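PDB 5NTH: putative aminopeptidase from Leishmania major, which probably acts as a manganese-dependent M17 metalloaminopeptidase, removing amino-terminal residues from peptides. Local coordinates for residues T517-A521 with G522-Y526. Sequence-based numbering, arbitrary orientation.
Sequences TSNTA and GATGY
Asn519 and Gly522 pair through both of their backbone polar groups. The amide N of Asn519 gives to Gly522 O over 2.8 Å with an N-H...O angle of 164°, whereas Gly522 N returns a more bent bond to Asn519 O (2.9 Å, 139°). The second of these closes a type I turn from Asn519 to Gly522. The side chain of Asn519 folds back over that turn: with chi1 at 66°, CG lies between the backbone N and the carbonyl carbon, and OD1 receives a weak bond from Ala521 N (2.9 Å) and a longer weak one from Gly522 N. OD1 and Gly522 O, two acceptors that cannot bond each other, both lie 2.8 Å from one water, which is placed to donate to either; it has more acceptors in reach than protons, so which of them it serves at any moment is not fixed. The result is a tight two-residue beta hairpin in the catalytic domain, with Thr520 and Ala521 at its tip. At its base, Thr524 N reaches Thr517 O (3.0 Å), while Ser518 and Ala523 form the intervening non-hydrogen-bonded pair. Ala523 turns its own amide and carbonyl outward to Asp221 and Gln217, and Ser518 OG bonds Asn317. On the Asn519 side, Thr524 CG2 comes within 3.5 Å of Asn519 ND2 where the two side chains cross at a slant. Thr524 OG1 is engaged twice, bonding the carbonyl of Pro516 and accepting from Tyr526 N at 3.2 Å in an ST turn. The Thr517 side chain lies about 7 Å from that of the manganese ligand Asp321.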
ATOM      1  N   THR A 517      26.860   3.635   8.227  1.00 26.22           N
ATOM      2  CA  THR A 517      27.094   2.998   9.492  1.00 25.62           C
ATOM      3  C   THR A 517      27.056   1.473   9.417  1.00 24.37           C
ATOM      4  O   THR A 517      27.471   0.815  10.351  1.00 23.22           O
ATOM      5  CB  THR A 517      26.039   3.440  10.523  1.00 26.72           C
ATOM      6  OG1 THR A 517      26.591   3.415  11.830  1.00 27.43           O
ATOM      7  CG2 THR A 517      24.775   2.519  10.512  1.00 27.35           C
ATOM      8  N   SER A 518      26.485   0.926   8.357  1.00 23.71           N
ATOM      9  CA  SER A 518      26.394  -0.509   8.198  1.00 23.95           C
ATOM     10  C   SER A 518      26.339  -0.904   6.760  1.00 24.27           C
ATOM     11  O   SER A 518      26.016  -0.117   5.897  1.00 23.85           O
ATOM     12  CB  SER A 518      25.159  -1.102   8.892  1.00 24.32           C
ATOM     13  OG  SER A 518      24.005  -1.058   8.067  1.00 23.95           O
ATOM     14  N   ASN A 519      26.665  -2.164   6.533  1.00 25.45           N
ATOM     15  CA  ASN A 519      26.579  -2.782   5.238  1.00 26.52           C
ATOM     16  C   ASN A 519      26.157  -4.267   5.403  1.00 27.44           C
ATOM     17  O   ASN A 519      25.695  -4.665   6.471  1.00 26.64           O
ATOM     18  CB  ASN A 519      27.917  -2.608   4.544  1.00 27.04           C
ATOM     19  CG  ASN A 519      29.042  -3.369   5.230  1.00 27.13           C
ATOM     20  OD1 ASN A 519      28.858  -4.462   5.779  1.00 27.57           O
ATOM     21  ND2 ASN A 519      30.206  -2.803   5.191  1.00 26.86           N
ATOM     22  N   THR A 520      26.338  -5.083   4.366  1.00 29.28           N
ATOM     23  CA  THR A 520      25.892  -6.484   4.398  1.00 31.06           C
ATOM     24  C   THR A 520      26.364  -7.217   5.646  1.00 30.94           C
ATOM     25  O   THR A 520      25.607  -7.900   6.323  1.00 32.43           O
ATOM     26  CB  THR A 520      26.423  -7.270   3.193  1.00 32.89           C
ATOM     27  OG1 THR A 520      25.988  -6.642   1.977  1.00 33.66           O
ATOM     28  CG2 THR A 520      25.943  -8.765   3.250  1.00 34.37           C
ATOM     29  N   ALA A 521      27.640  -7.068   5.926  1.00 31.06           N
ATOM     30  CA  ALA A 521      28.271  -7.767   7.020  1.00 30.00           C
ATOM     31  C   ALA A 521      27.894  -7.182   8.370  1.00 29.59           C
ATOM     32  O   ALA A 521      28.119  -7.842   9.374  1.00 30.59           O
ATOM     33  CB  ALA A 521      29.779  -7.737   6.842  1.00 29.69           C
ATOM     34  N   GLY A 522      27.348  -5.957   8.409  1.00 27.70           N
ATOM     35  CA  GLY A 522      26.946  -5.333   9.660  1.00 26.09           C
ATOM     36  C   GLY A 522      27.626  -3.999   9.814  1.00 25.57           C
ATOM     37  O   GLY A 522      27.874  -3.316   8.842  1.00 25.43           O
ATOM     38  N   ALA A 523      27.929  -3.648  11.052  1.00 25.46           N
ATOM     39  CA  ALA A 523      28.418  -2.324  11.433  1.00 25.69           C
ATOM     40  C   ALA A 523      29.794  -2.009  10.837  1.00 25.87           C
ATOM     41  O   ALA A 523      30.653  -2.869  10.820  1.00 27.67           O
ATOM     42  CB  ALA A 523      28.482  -2.242  12.950  1.00 25.73           C
ATOM     43  N   THR A 524      29.986  -0.788  10.350  1.00 25.63           N
ATOM     44  CA  THR A 524      31.220  -0.379   9.692  1.00 25.71           C
ATOM     45  C   THR A 524      32.215   0.322  10.591  1.00 25.79           C
ATOM     46  O   THR A 524      33.373   0.444  10.229  1.00 26.45           O
ATOM     47  CB  THR A 524      30.970   0.536   8.479  1.00 25.52           C
ATOM     48  OG1 THR A 524      30.350   1.758   8.893  1.00 25.66           O
ATOM     49  CG2 THR A 524      30.107  -0.176   7.456  1.00 25.57           C
ATOM     50  N   GLY A 525      31.773   0.794  11.746  1.00 26.23           N
ATOM     51  CA  GLY A 525      32.607   1.628  12.613  1.00 26.68           C
ATOM     52  C   GLY A 525      32.684   3.089  12.169  1.00 26.93           C
ATOM     53  O   GLY A 525      33.416   3.887  12.773  1.00 27.69           O
ATOM     54  N   TYR A 526      31.932   3.446  11.122  1.00 25.98           N
ATOM     55  CA  TYR A 526      31.945   4.793  10.580  1.00 25.69           C
ATOM     56  C   TYR A 526      31.822   5.839  11.667  1.00 26.46           C
ATOM     57  O   TYR A 526      30.977   5.716  12.544  1.00 26.86           O
ATOM     58  CB  TYR A 526      30.795   5.000   9.626  1.00 24.89           C
ATOM     59  CG  TYR A 526      30.838   6.323   8.920  1.00 24.06           C
ATOM     60  CD1 TYR A 526      30.615   7.536   9.603  1.00 23.80           C
ATOM     61  CD2 TYR A 526      31.096   6.384   7.574  1.00 23.65           C
ATOM     62  CE1 TYR A 526      30.657   8.758   8.950  1.00 22.99           C
ATOM     63  CE2 TYR A 526      31.117   7.603   6.918  1.00 23.73           C
ATOM     64  CZ  TYR A 526      30.892   8.777   7.614  1.00 23.17           C
ATOM     65  OH  TYR A 526      30.970   9.955   6.933  1.00 23.52           O
TER
HETATM   66  O   HOH W   1      30.417  -4.066   8.026  1.00 31.99           O